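Local coordinates for GrpB family protein (Enterococcus faecalis, PDB 2NRK) that is of unknown function but belongs to the GrpB family, probably related to the nucleotidyltransferases, at residues 97-100 with 101-104; 121-124 with 125-129; 132-135 with 136-140. All coordinates share one frame; numbering follows the deposited sequence. Where two conformers were deposited one is given.

Overall arrangement
All three contacts are local, and they follow one another along the chain. Interaction 1 (97-104) lies where a loop enters strand 101-107 of the mixed sheet. Interaction 2 (121-129) sits at the junction of helices 111-126 and 128-142, and interaction 3 (132-140) continues along the second of these. Interactions 2 and 3 have centres about 14 Å apart and touch, with Leu124 CD1 packed 3.9 Å from Tyr134 CD2. Interaction 1 stands apart: its centre is about 24 Å from that of interaction 2 and about 22 Å from that of interaction 3. Its nearest atoms are about 11 Å from either. Interactions 1 and 2 lie on opposite sides of the chain's centre.

Interaction 1 of 3, residues 97-100 with 101-104; sequences IKRT and HHVH
Arg99 reaches across to the ring of His102, three residues on. Its CB starts out to one side of the strand that follows. CG then comes within 3.2 Å of His102 NE2. CD also lies 3.2 Å from His102 NE2 and is the nearest arginine atom to His102 CD2. Beyond CD the chain folds back, and NE and CZ stand farther from the ring nitrogen. Bends at chi2 and chi3 produce this hook and bring NH1 round to the ring edge. There NH1 donates to His102 NE2 at 2.9 Å, with an N-H...N angle of 162°. The acceptor lies in the guanidinium plane, but NH1 is tilted 22° from the imidazole plane. The planes of the two flat groups are 55° apart.

Between these two residues the chain forms a classic beta bulge. Thr100 and His101 both face Lys94 on the neighbouring strand 89-94, and the backbone of each bonds to it. Strand 54-60 runs along the other edge of 101-107.

The bulge pair also meets through its side chains. Thr100 OG1 and His101 ND1 share a 2.8 Å hydrogen bond. The Thr100 hydroxyl sits between its backbone N and carbonyl carbon, which turns it toward the imidazole. It also bonds to the Lys94 carbonyl oxygen. Over one face of the His101 ring lies Thr100 O, 3.4 Å from His101 CG.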
loop_
_atom_site.group_PDB
_atom_site.type_symbol
_atom_site.label_atom_id
_atom_site.label_comp_id
_atom_site.label_asym_id
_atom_site.label_seq_id
_atom_site.Cartn_x
_atom_site.Cartn_y
_atom_site.Cartn_z
ATOM N N ILE A 97 -20.764 16.561 -22.773
ATOM C CA ILE A 97 -20.466 17.905 -23.283
ATOM C C ILE A 97 -19.008 18.310 -23.024
ATOM O O ILE A 97 -18.270 18.610 -23.966
ATOM C CB ILE A 97 -21.482 18.978 -22.792
ATOM C CG1 ILE A 97 -22.878 18.668 -23.347
ATOM C CG2 ILE A 97 -21.030 20.395 -23.234
ATOM C CD1 ILE A 97 -24.035 19.149 -22.463
ATOM N N LYS A 98 -18.577 18.320 -21.762
ATOM C CA LYS A 98 -17.161 18.574 -21.507
ATOM C C LYS A 98 -16.632 17.640 -20.417
ATOM O O LYS A 98 -17.399 17.211 -19.555
ATOM C CB LYS A 98 -16.904 20.026 -21.130
ATOM C CG LYS A 98 -17.394 20.418 -19.781
ATOM C CD LYS A 98 -16.727 21.715 -19.352
ATOM C CE LYS A 98 -17.577 22.426 -18.323
ATOM N NZ LYS A 98 -16.926 23.709 -17.913
ATOM N N ARG A 99 -15.338 17.340 -20.475
ATOM C CA ARG A 99 -14.733 16.407 -19.516
ATOM C C ARG A 99 -14.606 17.082 -18.152
ATOM O O ARG A 99 -13.947 18.127 -18.047
ATOM C CB ARG A 99 -13.368 15.928 -20.003
ATOM C CG ARG A 99 -12.878 14.706 -19.286
ATOM C CD ARG A 99 -13.798 13.473 -19.493
ATOM N NE ARG A 99 -13.857 13.020 -20.888
ATOM C CZ ARG A 99 -12.896 12.322 -21.497
ATOM N NH1 ARG A 99 -11.773 11.986 -20.843
ATOM N NH2 ARG A 99 -13.061 11.954 -22.763
ATOM N N THR A 100 -15.196 16.464 -17.118
ATOM C CA THR A 100 -15.240 17.057 -15.789
ATOM C C THR A 100 -14.839 16.085 -14.659
ATOM O O THR A 100 -14.401 16.532 -13.602
ATOM C CB THR A 100 -16.655 17.603 -15.455
ATOM O OG1 THR A 100 -17.650 16.576 -15.704
ATOM C CG2 THR A 100 -16.966 18.839 -16.308
ATOM N N HIS A 101 -15.090 14.794 -14.848
ATOM C CA HIS A 101 -14.880 13.797 -13.761
ATOM C C HIS A 101 -14.281 12.525 -14.350
ATOM O O HIS A 101 -14.763 12.026 -15.362
ATOM C CB HIS A 101 -16.188 13.409 -13.048
ATOM C CG HIS A 101 -16.941 14.555 -12.445
ATOM N ND1 HIS A 101 -17.706 15.426 -13.194
ATOM C CD2 HIS A 101 -17.116 14.919 -11.156
ATOM C CE1 HIS A 101 -18.290 16.298 -12.391
ATOM N NE2 HIS A 101 -17.934 16.026 -11.148
ATOM N N HIS A 102 -13.213 12.032 -13.738
ATOM C CA HIS A 102 -12.605 10.731 -14.115
ATOM C C HIS A 102 -12.623 9.883 -12.838
ATOM O O HIS A 102 -12.176 10.350 -11.778
ATOM C CB HIS A 102 -11.172 10.892 -14.549
ATOM C CG HIS A 102 -11.028 11.473 -15.916
ATOM N ND1 HIS A 102 -9.831 11.961 -16.390
ATOM C CD2 HIS A 102 -11.933 11.651 -16.905
ATOM C CE1 HIS A 102 -9.998 12.396 -17.624
ATOM N NE2 HIS A 102 -11.260 12.220 -17.966
ATOM N N VAL A 103 -13.222 8.704 -12.923
ATOM C CA VAL A 103 -13.355 7.840 -11.742
ATOM C C VAL A 103 -12.573 6.573 -11.968
ATOM O O VAL A 103 -12.779 5.885 -12.973
ATOM C CB VAL A 103 -14.862 7.518 -11.477
ATOM C CG1 VAL A 103 -15.017 6.649 -10.221
ATOM C CG2 VAL A 103 -15.671 8.809 -11.337
ATOM N N HIS A 104 -11.671 6.260 -11.034
ATOM C CA HIS A 104 -10.742 5.139 -11.202
ATOM C C HIS A 104 -11.109 4.167 -10.086
ATOM O O HIS A 104 -10.859 4.469 -8.906
ATOM C CB HIS A 104 -9.293 5.605 -10.975
ATOM C CG HIS A 104 -8.897 6.802 -11.790
ATOM N ND1 HIS A 104 -8.170 6.701 -12.957
ATOM C CD2 HIS A 104 -9.161 8.118 -11.623
ATOM C CE1 HIS A 104 -7.977 7.912 -13.458
ATOM N NE2 HIS A 104 -8.571 8.791 -12.672
#

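Interaction 2 of 3, residues 121-124 with 125-129; sequences RNYL and RENPA
Arg121 and Arg125, one helical turn apart, stack their guanidinium groups face to face. The planes are 2° apart and the centres 4.1 Å apart. The stack is offset: Arg121 CD lies over the centre of the Arg125 group, while Arg125 NH1 sits over the rim of the Arg121 group, 3.5 Å from Arg121 NE. Arg125 runs extended from CG to NE. Arg121 bends at chi3 (74°), which lays its guanidinium flat against that of Arg125.

Acceptors around the pair probably offset the like charges. Asn122 OD1 takes side-on bonds from Arg121 NE and NH2, nearly in the guanidinium plane. Water 1 joins the same oxygen to Arg125 NH1. Glu38 pairs with Arg121 NH1, and the Ser44 carbonyl oxygen receives Arg125 NE.

Farther along, Asn127 turns its amide back over the Tyr123 ring, with ND2 3.4 Å from Tyr123 CD1. The amide and ring planes are 42° apart. ND2 donates to Tyr123 O at 2.9 Å, and that oxygen lies in the amide plane. The Tyr123 hydroxyl reaches Glu166 of helix 157-171. Water 2 spans Asn122 O and Glu126 OE2.

Asn127 N bonds to Leu124 O at 3.2 Å. Asn127 occupies the N-cap position of helix 128-142, but its side chain serves the preceding helix instead: this is a tight helix-to-helix junction, with proline in the first turn of the new helix.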
loop_
_atom_site.group_PDB
_atom_site.type_symbol
_atom_site.label_atom_id
_atom_site.label_comp_id
_atom_site.label_asym_id
_atom_site.label_seq_id
_atom_site.Cartn_x
_atom_site.Cartn_y
_atom_site.Cartn_z
ATOM N N ARG A 121 -0.099 11.674 -4.798
ATOM C CA ARG A 121 -0.815 12.802 -4.208
ATOM C C ARG A 121 -0.164 13.275 -2.912
ATOM O O ARG A 121 0.127 14.485 -2.745
ATOM C CB ARG A 121 -2.273 12.412 -3.915
ATOM C CG ARG A 121 -3.037 13.555 -3.219
ATOM C CD ARG A 121 -4.320 12.974 -2.637
ATOM N NE ARG A 121 -4.026 12.177 -1.436
ATOM C CZ ARG A 121 -4.948 11.482 -0.767
ATOM N NH1 ARG A 121 -6.237 11.491 -1.165
ATOM N NH2 ARG A 121 -4.594 10.775 0.301
ATOM N N ASN A 122 0.077 12.334 -2.000
ATOM C CA ASN A 122 0.592 12.714 -0.669
ATOM C C ASN A 122 1.939 13.411 -0.807
ATOM O O ASN A 122 2.218 14.404 -0.124
ATOM C CB ASN A 122 0.674 11.488 0.221
ATOM C CG ASN A 122 -0.677 10.927 0.584
ATOM O OD1 ASN A 122 -1.731 11.509 0.274
ATOM N ND2 ASN A 122 -0.669 9.766 1.270
ATOM N N TYR A 123 2.773 12.889 -1.695
ATOM C CA TYR A 123 4.112 13.433 -1.915
ATOM C C TYR A 123 4.038 14.864 -2.478
ATOM O O TYR A 123 4.769 15.747 -2.040
ATOM C CB TYR A 123 4.848 12.508 -2.886
ATOM C CG TYR A 123 6.302 12.832 -3.109
ATOM C CD1 TYR A 123 7.239 12.727 -2.063
ATOM C CD2 TYR A 123 6.755 13.219 -4.377
ATOM C CE1 TYR A 123 8.612 13.027 -2.276
ATOM C CE2 TYR A 123 8.136 13.474 -4.617
ATOM C CZ TYR A 123 9.050 13.381 -3.544
ATOM O OH TYR A 123 10.394 13.627 -3.746
ATOM N N LEU A 124 3.160 15.104 -3.461
ATOM C CA LEU A 124 3.037 16.475 -3.998
ATOM C C LEU A 124 2.511 17.437 -2.910
ATOM O O LEU A 124 2.980 18.574 -2.832
ATOM C CB LEU A 124 2.110 16.525 -5.200
ATOM C CG LEU A 124 2.717 15.857 -6.426
ATOM C CD1 LEU A 124 1.708 15.917 -7.588
ATOM C CD2 LEU A 124 4.047 16.526 -6.845
ATOM N N ARG A 125 1.560 16.969 -2.095
ATOM C CA ARG A 125 1.026 17.789 -1.009
ATOM C C ARG A 125 2.112 18.195 -0.033
ATOM O O ARG A 125 2.036 19.294 0.525
ATOM C CB ARG A 125 -0.051 17.020 -0.238
ATOM C CG ARG A 125 -1.373 16.904 -1.008
ATOM C CD ARG A 125 -2.361 16.042 -0.230
ATOM N NE ARG A 125 -3.711 16.112 -0.805
ATOM C CZ ARG A 125 -4.798 15.541 -0.277
ATOM N NH1 ARG A 125 -4.699 14.783 0.828
ATOM N NH2 ARG A 125 -5.996 15.704 -0.859
ATOM N N GLU A 126 3.100 17.321 0.181
ATOM C CA GLU A 126 4.197 17.597 1.154
ATOM C C GLU A 126 5.425 18.299 0.561
ATOM O O GLU A 126 6.365 18.683 1.292
ATOM C CB GLU A 126 4.657 16.294 1.826
ATOM C CG GLU A 126 3.581 15.510 2.542
ATOM C CD GLU A 126 3.020 16.187 3.784
ATOM O OE1 GLU A 126 3.637 17.149 4.317
ATOM O OE2 GLU A 126 1.944 15.731 4.240
ATOM N N ASN A 127 5.426 18.471 -0.758
ATOM C CA ASN A 127 6.573 18.996 -1.487
ATOM C C ASN A 127 6.126 20.076 -2.458
ATOM O O ASN A 127 6.115 19.856 -3.659
ATOM C CB ASN A 127 7.299 17.853 -2.225
ATOM C CG ASN A 127 8.023 16.945 -1.266
ATOM O OD1 ASN A 127 9.163 17.247 -0.867
ATOM N ND2 ASN A 127 7.357 15.884 -0.824
ATOM N N PRO A 128 5.777 21.267 -1.934
ATOM C CA PRO A 128 5.279 22.353 -2.797
ATOM C C PRO A 128 6.242 22.754 -3.914
ATOM O O PRO A 128 5.785 23.121 -4.993
ATOM C CB PRO A 128 5.036 23.516 -1.805
ATOM C CG PRO A 128 5.915 23.180 -0.587
ATOM C CD PRO A 128 5.801 21.668 -0.513
ATOM N N ALA A 129 7.556 22.646 -3.695
ATOM C CA ALA A 129 8.521 22.974 -4.750
ATOM C C ALA A 129 8.400 22.014 -5.941
ATOM O O ALA A 129 8.496 22.433 -7.086
ATOM C CB ALA A 129 9.972 22.999 -4.211
HETATM O O HOH W 1 -2.371 13.791 2.336
HETATM O O HOH W 2 0.248 14.445 2.389
#

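Interaction 3 of 3, residues 132-135 with 136-140; sequences TTYG and TLKKQ
Thr132 O receives the backbone N of Thr136 at 2.9 Å, the i to i+4 bond of an alpha-helix. Thr136 OG1 lies 3.0 Å from the same Thr132 oxygen. The stretch belongs to helix 128-142, and the same backbone pattern runs on through Lys139 N to Gly135 O.

On the face of the helix turned to the protein interior, Lys138 lies across the Tyr134 ring. Tyr134 CG is anti to the backbone N (chi1 -175°), which directs the ring outward from the helix, while Lys138 runs back over it. Lys138 CG and CD pass near Tyr134 CE1, and a bend at chi3 carries CE over the ring centre. The ammonium group makes a cation-pi contact, with Lys138 NZ 4.3 Å from the ring centroid and 26° off its normal. It also bonds to Ala49 O and Ser42 OG. Tyr134 OH bonds to Lys156 NZ, and Phe159 of helix 157-171 meets the Tyr134 ring. Lys139 takes another course, to a salt bridge with Glu10.

The CH-pi contact is well centred: Lys138 CE is 3.7 Å from the Tyr134 centroid, 9° off the ring normal.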
loop_
_atom_site.group_PDB
_atom_site.type_symbol
_atom_site.label_atom_id
_atom_site.label_comp_id
_atom_site.label_asym_id
_atom_site.label_seq_id
_atom_site.Cartn_x
_atom_site.Cartn_y
_atom_site.Cartn_z
ATOM N N THR A 132 5.197 22.824 -7.724
ATOM C CA THR A 132 5.400 24.011 -8.558
ATOM C C THR A 132 6.111 23.654 -9.863
ATOM O O THR A 132 5.731 24.145 -10.926
ATOM C CB THR A 132 6.131 25.096 -7.771
ATOM O OG1 THR A 132 5.294 25.479 -6.672
ATOM C CG2 THR A 132 6.426 26.310 -8.664
ATOM N N THR A 133 7.092 22.753 -9.789
ATOM C CA THR A 133 7.806 22.285 -10.982
ATOM C C THR A 133 6.820 21.625 -11.933
ATOM O O THR A 133 6.848 21.895 -13.140
ATOM C CB THR A 133 8.964 21.313 -10.596
ATOM O OG1 THR A 133 9.922 22.067 -9.861
ATOM C CG2 THR A 133 9.668 20.749 -11.835
ATOM N N TYR A 134 5.942 20.797 -11.366
ATOM C CA TYR A 134 4.952 20.044 -12.127
ATOM C C TYR A 134 3.939 20.993 -12.769
ATOM O O TYR A 134 3.659 20.891 -13.968
ATOM C CB TYR A 134 4.246 19.096 -11.186
ATOM C CG TYR A 134 3.277 18.161 -11.839
ATOM C CD1 TYR A 134 3.474 17.708 -13.131
ATOM C CD2 TYR A 134 2.214 17.654 -11.098
ATOM C CE1 TYR A 134 2.574 16.796 -13.715
ATOM C CE2 TYR A 134 1.312 16.756 -11.656
ATOM C CZ TYR A 134 1.526 16.328 -12.959
ATOM O OH TYR A 134 0.625 15.431 -13.468
ATOM N N GLY A 135 3.435 21.954 -11.988
ATOM C CA GLY A 135 2.483 22.925 -12.545
ATOM C C GLY A 135 3.075 23.759 -13.665
ATOM O O GLY A 135 2.409 24.021 -14.690
ATOM N N THR A 136 4.339 24.163 -13.495
ATOM C CA THR A 136 5.050 24.955 -14.487
ATOM C C THR A 136 5.209 24.144 -15.773
ATOM O O THR A 136 5.012 24.667 -16.859
ATOM C CB THR A 136 6.411 25.453 -13.934
ATOM O OG1 THR A 136 6.148 26.396 -12.888
ATOM C CG2 THR A 136 7.244 26.150 -15.019
ATOM N N LEU A 137 5.556 22.873 -15.637
ATOM C CA LEU A 137 5.685 21.998 -16.789
ATOM C C LEU A 137 4.359 21.883 -17.532
ATOM O O LEU A 137 4.321 21.976 -18.753
ATOM C CB LEU A 137 6.190 20.619 -16.371
ATOM C CG LEU A 137 6.175 19.522 -17.431
ATOM C CD1 LEU A 137 7.065 19.940 -18.619
ATOM C CD2 LEU A 137 6.672 18.269 -16.798
ATOM N N LYS A 138 3.276 21.681 -16.790
ATOM C CA LYS A 138 1.969 21.497 -17.429
ATOM C C LYS A 138 1.561 22.762 -18.184
ATOM O O LYS A 138 1.032 22.686 -19.303
ATOM C CB LYS A 138 0.912 21.078 -16.393
ATOM C CG LYS A 138 1.095 19.634 -15.875
ATOM C CD LYS A 138 -0.131 19.131 -15.082
ATOM C CE LYS A 138 -0.093 19.615 -13.662
ATOM N NZ LYS A 138 -1.369 19.342 -12.930
ATOM N N LYS A 139 1.845 23.929 -17.595
ATOM C CA LYS A 139 1.488 25.184 -18.217
ATOM C C LYS A 139 2.303 25.371 -19.491
ATOM O O LYS A 139 1.755 25.779 -20.521
ATOM C CB LYS A 139 1.678 26.355 -17.238
ATOM C CG LYS A 139 0.585 26.398 -16.167
ATOM C CD LYS A 139 0.638 27.654 -15.297
ATOM C CE LYS A 139 1.505 27.477 -14.065
ATOM N NZ LYS A 139 1.566 28.728 -13.230
ATOM N N GLN A 140 3.599 25.050 -19.422
ATOM C CA GLN A 140 4.499 25.087 -20.582
ATOM C C GLN A 140 4.036 24.159 -21.706
ATOM O O GLN A 140 4.039 24.534 -22.885
ATOM C CB GLN A 140 5.926 24.708 -20.169
ATOM C CG GLN A 140 6.784 25.867 -19.684
ATOM C CD GLN A 140 8.147 25.432 -19.142
ATOM O OE1 GLN A 140 8.674 24.358 -19.479
ATOM N NE2 GLN A 140 8.725 26.273 -18.293
#